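Local coordinates for protein dihydropteroate synthase (Mycobacterium smegmatis, PDB 6OMZ) that probably catalyses the condensation of para-aminobenzoate with 6-hydroxymethyl-7,8-dihydropterin diphosphate to form 7,8-dihydropteroate, the precursor of folates, at residues Gly65-Arg70 with Thr103-Val108; Gly134-Ala137 with Pro142-Leu145; Val255-Ala260 with Trp266-His271. The protein carries 1 engineered substitution. All coordinates share one frame; numbering follows the deposited sequence.

Interaction 1 (Gly65-Arg70 with Thr103-Val108). With PMM (pterin-6-yl-methyl-monophosphate), chain D.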
ATOM      1  N   GLY A  65      -4.330  -6.637  -6.074  1.00 10.97           N
ATOM      2  CA  GLY A  65      -4.252  -5.690  -7.181  1.00 11.69           C
ATOM      3  C   GLY A  65      -4.168  -6.396  -8.522  1.00 13.65           C
ATOM      4  O   GLY A  65      -3.712  -7.536  -8.618  1.00 17.53           O
ATOM      5  N   GLY A  66      -4.631  -5.705  -9.565  1.00 13.60           N
ATOM      6  CA  GLY A  66      -4.599  -6.279 -10.896  1.00 19.16           C
ATOM      7  C   GLY A  66      -3.750  -5.494 -11.871  1.00 22.17           C
ATOM      8  O   GLY A  66      -3.507  -5.927 -13.001  1.00 21.66           O
ATOM      9  N   GLU A  67      -3.290  -4.333 -11.436  1.00 14.99           N
ATOM     10  CA  GLU A  67      -2.597  -3.401 -12.300  1.00 26.75           C
ATOM     11  C   GLU A  67      -1.255  -3.035 -11.685  1.00 22.10           C
ATOM     12  O   GLU A  67      -0.985  -3.292 -10.507  1.00 26.98           O
ATOM     13  CB  GLU A  67      -3.446  -2.140 -12.529  1.00 28.02           C
ATOM     14  CG  GLU A  67      -3.421  -1.637 -13.942  1.00 47.94           C
ATOM     15  CD  GLU A  67      -4.548  -0.673 -14.212  1.00 58.03           C
ATOM     16  OE1 GLU A  67      -4.714   0.281 -13.424  1.00 59.77           O
ATOM     17  OE2 GLU A  67      -5.280  -0.880 -15.203  1.00 69.08           O
ATOM     18  N   SER A  68      -0.410  -2.439 -12.517  1.00 20.14           N
ATOM     19  CA  SER A  68       0.829  -1.807 -12.096  1.00 21.60           C
ATOM     20  C   SER A  68       0.778  -0.357 -12.558  1.00 22.87           C
ATOM     21  O   SER A  68       0.098  -0.033 -13.530  1.00 21.52           O
ATOM     22  CB  SER A  68       2.038  -2.552 -12.697  1.00 26.09           C
ATOM     23  OG  SER A  68       3.183  -1.732 -12.783  1.00 41.11           O
ATOM     24  N   THR A  69       1.472   0.527 -11.848  1.00 16.00           N
ATOM     25  CA  THR A  69       1.574   1.915 -12.276  1.00 17.46           C
ATOM     26  C   THR A  69       2.980   2.305 -12.695  1.00 18.01           C
ATOM     27  O   THR A  69       3.178   3.440 -13.115  1.00 20.19           O
ATOM     28  CB  THR A  69       1.121   2.864 -11.162  1.00 22.96           C
ATOM     29  OG1 THR A  69       1.828   2.528  -9.962  1.00 19.29           O
ATOM     30  CG2 THR A  69      -0.388   2.764 -10.931  1.00 19.36           C
ATOM     31  N   ARG A  70       3.953   1.406 -12.598  1.00 17.07           N
ATOM     32  CA  ARG A  70       5.328   1.801 -12.865  1.00 19.22           C
ATOM     33  C   ARG A  70       5.561   2.023 -14.361  1.00 22.34           C
ATOM     34  O   ARG A  70       4.820   1.503 -15.200  1.00 20.70           O
ATOM     35  CB  ARG A  70       6.292   0.752 -12.318  1.00 21.94           C
ATOM     36  CG  ARG A  70       6.204  -0.611 -12.946  1.00 19.77           C
ATOM     37  CD  ARG A  70       7.202  -1.538 -12.257  1.00 23.45           C
ATOM     38  NE  ARG A  70       7.168  -1.301 -10.817  1.00 24.76           N
ATOM     39  CZ  ARG A  70       6.441  -2.017  -9.963  1.00 23.30           C
ATOM     40  NH1 ARG A  70       5.713  -3.027 -10.412  1.00 21.35           N
ATOM     41  NH2 ARG A  70       6.424  -1.717  -8.666  1.00 21.50           N
ATOM     42  N   THR A 103      -6.745  -0.248  -6.296  1.00 12.71           N
ATOM     43  CA  THR A 103      -7.175   0.264  -7.594  1.00 13.77           C
ATOM     44  C   THR A 103      -7.400   1.766  -7.486  1.00 13.01           C
ATOM     45  O   THR A 103      -7.739   2.289  -6.415  1.00 14.67           O
ATOM     46  CB  THR A 103      -8.457  -0.440  -8.112  1.00 14.26           C
ATOM     47  OG1 THR A 103      -8.724  -0.057  -9.476  1.00 13.44           O
ATOM     48  CG2 THR A 103      -9.671  -0.043  -7.271  1.00 14.81           C
ATOM     49  N   MET A 104      -7.172   2.460  -8.609  1.00 14.26           N
ATOM     50  CA  MET A 104      -7.516   3.862  -8.789  1.00 17.90           C
ATOM     51  C   MET A 104      -8.858   4.057  -9.477  1.00 17.28           C
ATOM     52  O   MET A 104      -9.268   5.203  -9.684  1.00 19.71           O
ATOM     53  CB  MET A 104      -6.477   4.595  -9.654  1.00 22.80           C
ATOM     54  CG  MET A 104      -5.029   4.440  -9.293  1.00 28.78           C
ATOM     55  SD  MET A 104      -4.037   5.355 -10.512  1.00 28.61           S
ATOM     56  CE  MET A 104      -4.265   4.383 -11.996  1.00 32.10           C
ATOM     57  N   HIS A 105      -9.518   2.981  -9.889  1.00 15.74           N
ATOM     58  CA  HIS A 105     -10.665   3.071 -10.782  1.00 20.59           C
ATOM     59  C   HIS A 105     -11.933   2.718 -10.019  1.00 16.60           C
ATOM     60  O   HIS A 105     -12.018   1.643  -9.418  1.00 14.69           O
ATOM     61  CB  HIS A 105     -10.455   2.153 -11.984  1.00 17.24           C
ATOM     62  CG  HIS A 105      -9.187   2.446 -12.725  1.00 21.60           C
ATOM     63  ND1 HIS A 105      -8.220   1.491 -12.961  1.00 17.46           N
ATOM     64  CD2 HIS A 105      -8.716   3.598 -13.259  1.00 23.39           C
ATOM     65  CE1 HIS A 105      -7.217   2.040 -13.627  1.00 18.36           C
ATOM     66  NE2 HIS A 105      -7.492   3.317 -13.818  1.00 21.76           N
ATOM     67  N   ALA A 106     -12.905   3.637 -10.038  1.00 19.01           N
ATOM     68  CA  ALA A 106     -14.085   3.504  -9.192  1.00 19.55           C
ATOM     69  C   ALA A 106     -14.899   2.265  -9.553  1.00 23.12           C
ATOM     70  O   ALA A 106     -15.419   1.572  -8.667  1.00 17.63           O
ATOM     71  CB  ALA A 106     -14.942   4.764  -9.296  1.00 23.12           C
ATOM     72  N   ASP A 107     -15.027   1.970 -10.847  1.00 20.81           N
ATOM     73  CA  ASP A 107     -15.817   0.813 -11.252  1.00 22.96           C
ATOM     74  C   ASP A 107     -15.146  -0.477 -10.802  1.00 20.48           C
ATOM     75  O   ASP A 107     -15.825  -1.439 -10.410  1.00 18.87           O
ATOM     76  CB  ASP A 107     -16.031   0.816 -12.774  1.00 24.39           C
ATOM     77  CG  ASP A 107     -17.000   1.890 -13.245  1.00 45.78           C
ATOM     78  OD1 ASP A 107     -17.623   2.584 -12.409  1.00 52.17           O
ATOM     79  OD2 ASP A 107     -17.141   2.034 -14.482  1.00 52.16           O
ATOM     80  N   VAL A 108     -13.808  -0.508 -10.819  1.00 14.69           N
ATOM     81  CA  VAL A 108     -13.080  -1.671 -10.329  1.00 15.68           C
ATOM     82  C   VAL A 108     -13.256  -1.823  -8.819  1.00 19.01           C
ATOM     83  O   VAL A 108     -13.502  -2.929  -8.322  1.00 14.10           O
ATOM     84  CB  VAL A 108     -11.595  -1.575 -10.726  1.00 16.60           C
ATOM     85  CG1 VAL A 108     -10.808  -2.709 -10.106  1.00 11.54           C
ATOM     86  CG2 VAL A 108     -11.449  -1.594 -12.239  1.00 17.97           C
TER
HETATM   87  N5  PMM D 303       2.880   0.927  -3.560  1.00 14.18           N
HETATM   88  C6  PMM D 303       2.486   0.269  -4.666  1.00 14.78           C
HETATM   89  C7  PMM D 303       1.156  -0.071  -4.850  1.00 15.40           C
HETATM   90  N8  PMM D 303       0.172   0.237  -3.998  1.00 13.64           N
HETATM   91  N1  PMM D 303      -0.457   1.271  -2.080  1.00 12.58           N
HETATM   92  C2  PMM D 303      -0.156   1.985  -0.998  1.00 13.20           C
HETATM   93  N2  PMM D 303      -1.133   2.395  -0.184  1.00 13.00           N
HETATM   94  N3  PMM D 303       1.119   2.358  -0.680  1.00 12.60           N
HETATM   95  C4  PMM D 303       2.239   2.060  -1.428  1.00 12.74           C
HETATM   96  O4  PMM D 303       3.355   2.411  -1.060  1.00 13.87           O
HETATM   97  C4A PMM D 303       1.955   1.284  -2.653  1.00 13.31           C
HETATM   98  C8A PMM D 303       0.578   0.916  -2.917  1.00 10.53           C
HETATM   99  C9  PMM D 303       3.526   0.032  -5.722  1.00 16.08           C
HETATM  100  O10 PMM D 303       4.488  -0.948  -5.249  1.00 23.78           O
HETATM  101  PA  PMM D 303       4.456  -2.561  -5.483  1.00 19.05           P
HETATM  102  O1P PMM D 303       5.633  -3.081  -4.743  1.00 21.55           O
HETATM  103  O2P PMM D 303       3.144  -3.121  -4.929  1.00 16.53           O
HETATM  104  O3P PMM D 303       4.528  -2.832  -6.980  1.00 20.79           O
HETATM  105  O   HOH W   1      -5.671   0.853 -10.781  1.00 20.88           O

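Interaction 2 (Gly134-Ala137 with Pro142-Leu145)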
ATOM      1  N   GLY A 134     -17.677   8.882  -4.299  1.00 18.59           N
ATOM      2  CA  GLY A 134     -19.065   8.463  -4.194  1.00 23.38           C
ATOM      3  C   GLY A 134     -19.203   6.971  -3.943  1.00 23.64           C
ATOM      4  O   GLY A 134     -20.094   6.536  -3.207  1.00 18.89           O
ATOM      5  N   VAL A 135     -18.329   6.170  -4.551  1.00 15.47           N
ATOM      6  CA  VAL A 135     -18.331   4.733  -4.281  1.00 17.58           C
ATOM      7  C   VAL A 135     -18.068   4.477  -2.798  1.00 16.54           C
ATOM      8  O   VAL A 135     -18.794   3.723  -2.137  1.00 15.90           O
ATOM      9  CB  VAL A 135     -17.296   4.017  -5.170  1.00 16.54           C
ATOM     10  CG1 VAL A 135     -17.082   2.587  -4.696  1.00 14.09           C
ATOM     11  CG2 VAL A 135     -17.736   4.027  -6.623  1.00 21.74           C
ATOM     12  N   LEU A 136     -17.032   5.118  -2.251  1.00 14.62           N
ATOM     13  CA  LEU A 136     -16.682   4.908  -0.846  1.00 16.43           C
ATOM     14  C   LEU A 136     -17.741   5.472   0.094  1.00 17.99           C
ATOM     15  O   LEU A 136     -18.036   4.866   1.128  1.00 18.81           O
ATOM     16  CB  LEU A 136     -15.319   5.532  -0.527  1.00 14.80           C
ATOM     17  CG  LEU A 136     -14.099   4.626  -0.752  1.00 13.99           C
ATOM     18  CD1 LEU A 136     -14.178   3.397   0.160  1.00 13.46           C
ATOM     19  CD2 LEU A 136     -13.989   4.220  -2.215  1.00 14.18           C
ATOM     20  N   ALA A 137     -18.302   6.644  -0.223  1.00 18.17           N
ATOM     21  CA  ALA A 137     -19.332   7.217   0.643  1.00 16.85           C
ATOM     22  C   ALA A 137     -20.533   6.284   0.761  1.00 26.67           C
ATOM     23  O   ALA A 137     -21.118   6.141   1.845  1.00 20.73           O
ATOM     24  CB  ALA A 137     -19.771   8.583   0.116  1.00 18.50           C
ATOM     25  N   PRO A 142     -13.472   1.434   4.813  1.00 14.63           N
ATOM     26  CA  PRO A 142     -12.296   2.305   4.876  1.00 11.96           C
ATOM     27  C   PRO A 142     -11.727   2.613   3.497  1.00 13.29           C
ATOM     28  O   PRO A 142     -11.786   1.801   2.568  1.00 13.62           O
ATOM     29  CB  PRO A 142     -11.300   1.505   5.727  1.00 16.98           C
ATOM     30  CG  PRO A 142     -12.158   0.633   6.573  1.00 17.02           C
ATOM     31  CD  PRO A 142     -13.304   0.240   5.666  1.00 19.03           C
ATOM     32  N   TRP A 143     -11.160   3.812   3.379  1.00 10.83           N
ATOM     33  CA  TRP A 143     -10.553   4.287   2.141  1.00 12.38           C
ATOM     34  C   TRP A 143      -9.142   4.752   2.468  1.00 14.39           C
ATOM     35  O   TRP A 143      -8.965   5.647   3.304  1.00 15.39           O
ATOM     36  CB  TRP A 143     -11.386   5.425   1.542  1.00 16.43           C
ATOM     37  CG  TRP A 143     -11.012   5.891   0.145  1.00 15.51           C
ATOM     38  CD1 TRP A 143     -10.157   5.286  -0.740  1.00 14.03           C
ATOM     39  CD2 TRP A 143     -11.498   7.072  -0.510  1.00 14.06           C
ATOM     40  NE1 TRP A 143     -10.089   6.018  -1.905  1.00 16.33           N
ATOM     41  CE2 TRP A 143     -10.901   7.117  -1.790  1.00 14.89           C
ATOM     42  CE3 TRP A 143     -12.382   8.094  -0.139  1.00 16.61           C
ATOM     43  CZ2 TRP A 143     -11.162   8.143  -2.701  1.00 13.25           C
ATOM     44  CZ3 TRP A 143     -12.646   9.113  -1.050  1.00 15.10           C
ATOM     45  CH2 TRP A 143     -12.034   9.128  -2.319  1.00 12.42           C
ATOM     46  N   ILE A 144      -8.145   4.121   1.841  1.00 10.80           N
ATOM     47  CA  ILE A 144      -6.747   4.518   1.982  1.00 11.59           C
ATOM     48  C   ILE A 144      -6.426   5.517   0.879  1.00 10.53           C
ATOM     49  O   ILE A 144      -6.516   5.186  -0.311  1.00 10.44           O
ATOM     50  CB  ILE A 144      -5.806   3.299   1.900  1.00 12.35           C
ATOM     51  CG1 ILE A 144      -6.094   2.303   3.033  1.00 17.14           C
ATOM     52  CG2 ILE A 144      -4.334   3.743   1.964  1.00 12.15           C
ATOM     53  CD1 ILE A 144      -5.500   0.903   2.798  1.00 12.38           C
ATOM     54  N   LEU A 145      -6.026   6.730   1.274  1.00  9.44           N
ATOM     55  CA  LEU A 145      -5.641   7.792   0.350  1.00 11.89           C
ATOM     56  C   LEU A 145      -4.118   7.895   0.329  1.00 15.40           C
ATOM     57  O   LEU A 145      -3.516   8.389   1.284  1.00 13.13           O
ATOM     58  CB  LEU A 145      -6.260   9.124   0.774  1.00 13.26           C
ATOM     59  CG  LEU A 145      -7.785   9.151   0.912  1.00 15.05           C
ATOM     60  CD1 LEU A 145      -8.220  10.377   1.699  1.00 14.79           C
ATOM     61  CD2 LEU A 145      -8.436   9.139  -0.471  1.00 14.65           C
TER

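Interaction 3 (Val255-Ala260 with Trp266-His271). With PMM (pterin-6-yl-methyl-monophosphate), chain D.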
ATOM      1  N   VAL A 255      13.103  -3.843   8.631  1.00 11.77           N
ATOM      2  CA  VAL A 255      13.515  -2.843   9.614  1.00 14.57           C
ATOM      3  C   VAL A 255      12.599  -1.623   9.554  1.00 13.48           C
ATOM      4  O   VAL A 255      12.214  -1.068  10.591  1.00 13.31           O
ATOM      5  CB  VAL A 255      14.996  -2.465   9.410  1.00 15.93           C
ATOM      6  CG1 VAL A 255      15.390  -1.324  10.350  1.00 14.96           C
ATOM      7  CG2 VAL A 255      15.879  -3.686   9.649  1.00 14.13           C
ATOM      8  N   ILE A 256      12.217  -1.194   8.347  1.00  9.89           N
ATOM      9  CA  ILE A 256      11.271  -0.090   8.235  1.00 10.18           C
ATOM     10  C   ILE A 256       9.942  -0.446   8.901  1.00 10.19           C
ATOM     11  O   ILE A 256       9.332   0.392   9.571  1.00 11.01           O
ATOM     12  CB  ILE A 256      11.099   0.308   6.758  1.00 11.82           C
ATOM     13  CG1 ILE A 256      12.346   1.094   6.321  1.00 14.01           C
ATOM     14  CG2 ILE A 256       9.811   1.120   6.544  1.00 10.21           C
ATOM     15  CD1 ILE A 256      12.367   1.489   4.859  1.00 14.34           C
ATOM     16  N   SER A 257       9.483  -1.694   8.753  1.00 10.96           N
ATOM     17  CA  SER A 257       8.253  -2.083   9.451  1.00 16.21           C
ATOM     18  C   SER A 257       8.380  -1.862  10.956  1.00 16.36           C
ATOM     19  O   SER A 257       7.460  -1.340  11.596  1.00 13.66           O
ATOM     20  CB  SER A 257       7.898  -3.539   9.162  1.00 11.02           C
ATOM     21  OG  SER A 257       7.484  -3.722   7.816  1.00 13.91           O
ATOM     22  N   VAL A 258       9.530  -2.221  11.528  1.00 11.98           N
ATOM     23  CA  VAL A 258       9.744  -2.058  12.965  1.00 10.18           C
ATOM     24  C   VAL A 258       9.777  -0.580  13.351  1.00 12.62           C
ATOM     25  O   VAL A 258       9.159  -0.166  14.342  1.00 12.76           O
ATOM     26  CB  VAL A 258      11.028  -2.789  13.390  1.00 11.50           C
ATOM     27  CG1 VAL A 258      11.499  -2.302  14.773  1.00 13.05           C
ATOM     28  CG2 VAL A 258      10.761  -4.274  13.431  1.00 16.55           C
ATOM     29  N   LEU A 259      10.520   0.238  12.598  1.00 10.23           N
ATOM     30  CA  LEU A 259      10.609   1.655  12.945  1.00  9.20           C
ATOM     31  C   LEU A 259       9.272   2.346  12.719  1.00 12.76           C
ATOM     32  O   LEU A 259       8.868   3.211  13.506  1.00 15.76           O
ATOM     33  CB  LEU A 259      11.724   2.332  12.140  1.00 11.38           C
ATOM     34  CG  LEU A 259      13.154   1.883  12.482  1.00 16.62           C
ATOM     35  CD1 LEU A 259      14.173   2.523  11.553  1.00 17.61           C
ATOM     36  CD2 LEU A 259      13.499   2.210  13.936  1.00 17.84           C
ATOM     37  N   ALA A 260       8.556   1.955  11.662  1.00 12.08           N
ATOM     38  CA  ALA A 260       7.209   2.480  11.464  1.00 14.48           C
ATOM     39  C   ALA A 260       6.295   2.105  12.624  1.00 14.44           C
ATOM     40  O   ALA A 260       5.536   2.945  13.122  1.00 14.74           O
ATOM     41  CB  ALA A 260       6.637   1.966  10.146  1.00 11.87           C
ATOM     42  N   TRP A 266      -0.283   2.903  11.634  1.00 12.49           N
ATOM     43  CA  TRP A 266      -1.399   1.963  11.728  1.00 16.10           C
ATOM     44  C   TRP A 266      -1.089   0.663  10.995  1.00 16.05           C
ATOM     45  O   TRP A 266      -1.480  -0.426  11.447  1.00 14.94           O
ATOM     46  CB  TRP A 266      -2.672   2.612  11.158  1.00 15.79           C
ATOM     47  CG  TRP A 266      -3.771   1.635  10.818  1.00 16.76           C
ATOM     48  CD1 TRP A 266      -4.720   1.128  11.670  1.00 20.81           C
ATOM     49  CD2 TRP A 266      -4.024   1.044   9.534  1.00 19.47           C
ATOM     50  NE1 TRP A 266      -5.547   0.256  10.989  1.00 21.57           N
ATOM     51  CE2 TRP A 266      -5.138   0.181   9.681  1.00 21.37           C
ATOM     52  CE3 TRP A 266      -3.418   1.162   8.273  1.00 14.31           C
ATOM     53  CZ2 TRP A 266      -5.664  -0.558   8.614  1.00 20.36           C
ATOM     54  CZ3 TRP A 266      -3.941   0.415   7.206  1.00 15.92           C
ATOM     55  CH2 TRP A 266      -5.056  -0.426   7.388  1.00 15.37           C
ATOM     56  N   GLY A 267      -0.408   0.751   9.848  1.00 12.88           N
ATOM     57  CA  GLY A 267      -0.113  -0.439   9.073  1.00 13.44           C
ATOM     58  C   GLY A 267       1.142  -0.298   8.238  1.00 12.42           C
ATOM     59  O   GLY A 267       1.679   0.801   8.053  1.00 13.77           O
ATOM     60  N   VAL A 268       1.598  -1.444   7.724  1.00 11.94           N
ATOM     61  CA  VAL A 268       2.694  -1.518   6.757  1.00  7.58           C
ATOM     62  C   VAL A 268       2.246  -2.407   5.605  1.00  8.84           C
ATOM     63  O   VAL A 268       1.658  -3.468   5.830  1.00 12.62           O
ATOM     64  CB  VAL A 268       3.998  -2.065   7.392  1.00 13.78           C
ATOM     65  CG1 VAL A 268       4.545  -1.103   8.437  1.00 15.45           C
ATOM     66  CG2 VAL A 268       3.776  -3.460   8.039  1.00 14.17           C
ATOM     67  N   ARG A 269       2.540  -1.983   4.368  1.00  7.75           N
ATOM     68  CA  ARG A 269       2.214  -2.750   3.166  1.00  8.87           C
ATOM     69  C   ARG A 269       3.495  -3.413   2.664  1.00 12.27           C
ATOM     70  O   ARG A 269       4.462  -2.714   2.332  1.00  9.05           O
ATOM     71  CB  ARG A 269       1.600  -1.837   2.092  1.00  9.88           C
ATOM     72  CG  ARG A 269       1.134  -2.560   0.819  1.00 10.69           C
ATOM     73  CD  ARG A 269       0.602  -1.544  -0.221  1.00 12.06           C
ATOM     74  NE  ARG A 269       0.199  -2.189  -1.465  1.00 12.37           N
ATOM     75  CZ  ARG A 269       1.027  -2.475  -2.470  1.00 13.87           C
ATOM     76  NH1 ARG A 269       2.318  -2.185  -2.381  1.00 10.93           N
ATOM     77  NH2 ARG A 269       0.563  -3.052  -3.569  1.00 12.99           N
ATOM     78  N   VAL A 270       3.520  -4.757   2.641  1.00 11.53           N
ATOM     79  CA  VAL A 270       4.748  -5.496   2.355  1.00 12.01           C
ATOM     80  C   VAL A 270       4.477  -6.680   1.433  1.00 14.10           C
ATOM     81  O   VAL A 270       3.388  -7.259   1.412  1.00 12.25           O
ATOM     82  CB  VAL A 270       5.446  -6.006   3.646  1.00 10.60           C
ATOM     83  CG1 VAL A 270       5.808  -4.824   4.586  1.00  9.30           C
ATOM     84  CG2 VAL A 270       4.553  -7.020   4.374  1.00 13.86           C
ATOM     85  N   HIS A 271       5.505  -7.056   0.680  1.00 13.62           N
ATOM     86  CA  HIS A 271       5.451  -8.296  -0.083  1.00 11.06           C
ATOM     87  C   HIS A 271       5.877  -9.485   0.772  1.00 13.64           C
ATOM     88  O   HIS A 271       5.248 -10.552   0.727  1.00 14.54           O
ATOM     89  CB  HIS A 271       6.352  -8.183  -1.318  1.00 13.77           C
ATOM     90  CG  HIS A 271       5.930  -7.106  -2.268  1.00 15.07           C
ATOM     91  ND1 HIS A 271       5.050  -7.336  -3.302  1.00 18.41           N
ATOM     92  CD2 HIS A 271       6.259  -5.792  -2.334  1.00 19.67           C
ATOM     93  CE1 HIS A 271       4.863  -6.212  -3.975  1.00 21.30           C
ATOM     94  NE2 HIS A 271       5.582  -5.260  -3.407  1.00 14.93           N
TER
HETATM   95  N5  PMM D 303       2.880   0.927  -3.560  1.00 14.18           N
HETATM   96  C6  PMM D 303       2.486   0.269  -4.666  1.00 14.78           C
HETATM   97  C7  PMM D 303       1.156  -0.071  -4.850  1.00 15.40           C
HETATM   98  N8  PMM D 303       0.172   0.237  -3.998  1.00 13.64           N
HETATM   99  N1  PMM D 303      -0.457   1.271  -2.080  1.00 12.58           N
HETATM  100  C2  PMM D 303      -0.156   1.985  -0.998  1.00 13.20           C
HETATM  101  N2  PMM D 303      -1.133   2.395  -0.184  1.00 13.00           N
HETATM  102  N3  PMM D 303       1.119   2.358  -0.680  1.00 12.60           N
HETATM  103  C4  PMM D 303       2.239   2.060  -1.428  1.00 12.74           C
HETATM  104  O4  PMM D 303       3.355   2.411  -1.060  1.00 13.87           O
HETATM  105  C4A PMM D 303       1.955   1.284  -2.653  1.00 13.31           C
HETATM  106  C8A PMM D 303       0.578   0.916  -2.917  1.00 10.53           C
HETATM  107  C9  PMM D 303       3.526   0.032  -5.722  1.00 16.08           C
HETATM  108  O10 PMM D 303       4.488  -0.948  -5.249  1.00 23.78           O
HETATM  109  PA  PMM D 303       4.456  -2.561  -5.483  1.00 19.05           P
HETATM  110  O1P PMM D 303       5.633  -3.081  -4.743  1.00 21.55           O
HETATM  111  O2P PMM D 303       3.144  -3.121  -4.929  1.00 16.53           O
HETATM  112  O3P PMM D 303       4.528  -2.832  -6.980  1.00 20.79           O

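Interaction 1 (Gly65-Arg70 with Thr103-Val108)
The imidazole of His105 receives the carboxylate of Glu67 at its edge. Glu67 OE1 lies near the ring plane, 3.1 Å from His105 CE1. The carboxylate itself is turned across the ring, with the two planes 85° apart. The ring's ND1 is used by a different acid: it is hydrogen-bonded to Glu81 of helix 78-93. That bond probably fixes the rotation of the ring, and so presents CE1 to Glu67. Water 1 adds a polar bridge. It donates to Glu67 OE1 at 2.9 Å and accepts from the backbone N of Met104 at 3.1 Å. An apolar touch lies beside it, where Thr69 CG2 meets Met104 CE at 4.3 Å.

The touching residues lie in the loops that follow strands 61-65 and 98-102 of a TIM-barrel domain, the second of which leads straight into helix 106-114. Such loops form the active-site end of the barrel. Thr103 closes an ST turn, its OG1 accepting from His105 N at 3.2 Å, and this OG1 is also bonded to Glu81. His105 then occupies the N-cap position of helix 106-114.

Farther along the first loop, Arg70 reaches the bound pterin monophosphate. Its chain bends at chi3 (42°), and the guanidinium meets the phosphate with its edge. Arg70 NH2 donates to PMM O3P over 2.8 Å, with an N-H...O angle of 162°.

Interaction 2 (Gly134-Ala137 with Pro142-Leu145)
Leu136 on helix 132-139 and Trp143 on strand 143-146 are the points where the two backbones come nearest, with 6.8 Å between Leu136 CA and Trp143 CA. Both residues point their CB at the opposing segment. The short link between helix and strand brings the chain back to the sheet, where Trp143 and Ile144 pair through the backbone with strands 190-193 and 119-122, respectively.

The side chains meet at about a right angle. Leu136 comes over one face of the indole with its branch point rather than with a methyl tip. Leu136 CG is 3.5 Å from Trp143 CG and sits toward the rim of the ring system. The same carbon makes a CH-pi contact with the five-membered ring, 3.8 Å from Leu136 CG to its centroid and 27° off the normal. Leu136 CB lies by the six-membered ring, 3.9 Å from Trp143 CE3. One methyl, Leu136 CD1, lies 3.7 Å from Trp143 CB and also nears the carbonyl of Pro142, just before the strand.

With CG anti to the backbone N (chi1 -171°), the indole stands off the strand on the side of the helix, where Leu136 covers one face. Leu145, two residues on, covers the opposite face. Its CD2 is 3.4 Å above the ring plane, over the centre. The indole is thus clamped between a helix leucine and a strand leucine. Ala180 of helix 165-182 and Val185 of the loop after it also touch the indole. This is apolar helix-on-sheet packing in the beta-alpha-beta unit 119-122, 132-139, 143-146, the repeating element of a TIM barrel.

Interaction 3 (Val255-Ala260 with Trp266-His271)
Helix 250-262 packs on the outer side of strand 267-270, the last strand of the TIM barrel, through Ser257, Ala260, Val268 and Val270. The segment axes run nearly antiparallel, at 169°, with a closest approach of 8.8 Å.

Val268 and Val270 point their CB toward the helix. Ser257 OG fits against both: it is 3.7 Å from Val268 CG2 and 3.8 Å from Val270 CG1. This hydroxyl is buried among methyls, but it is satisfied by a hydrogen bond with Ser276 of helix 273-287. One turn on, Ala260 CB meets Val268 CG1 at 4.1 Å.

The CB of Arg269, between the two valines, points away from the helix. Its chain is extended from CG to NE, with CG anti to the backbone N (chi1 -176°). The guanidinium therefore reaches the bound pterin monophosphate. PMM N8 lies 3.2 Å above the guanidinium plane, over its centre. The phosphate lies at the guanidinium edge, where Arg269 NH1 donates to PMM O2P at 2.8 Å and NH2 to the same oxygen at 2.9 Å. Salt bridges from Arg269 NE to Asp63 and from NH2 to Asp102 help to position the group.

His271, just past the strand, presents its ring edge to the phosphate. His271 NE2 donates to PMM O1P at 2.6 Å, with an N-H...O angle of 157°. Alternate strand residues thus serve two surfaces, valines facing a helix and a ligand-binding arginine facing inward, as expected of a TIM-barrel strand.

Interactions 2 and 3 are buried contacts between a helix and a strand of the same eight-stranded barrel sheet, on opposite sides of the chain's centre. Interaction 2 is apolar and built on an aromatic face. Interaction 3 uses small side chains and one buried hydroxyl. Interaction 1 is a surface contact between the loop after one strand and the loop that leads into helix 106-114, and its chemistry is more polar, with a carboxylate, an imidazole and a bridging water. Interactions 1 and 3 share the bound pterin monophosphate, gripping different phosphate oxygens, although their centres are 22 Å apart. Interactions 1 and 2 touch directly, where Ala106 CB packs on Val135 CG2 at 3.9 Å.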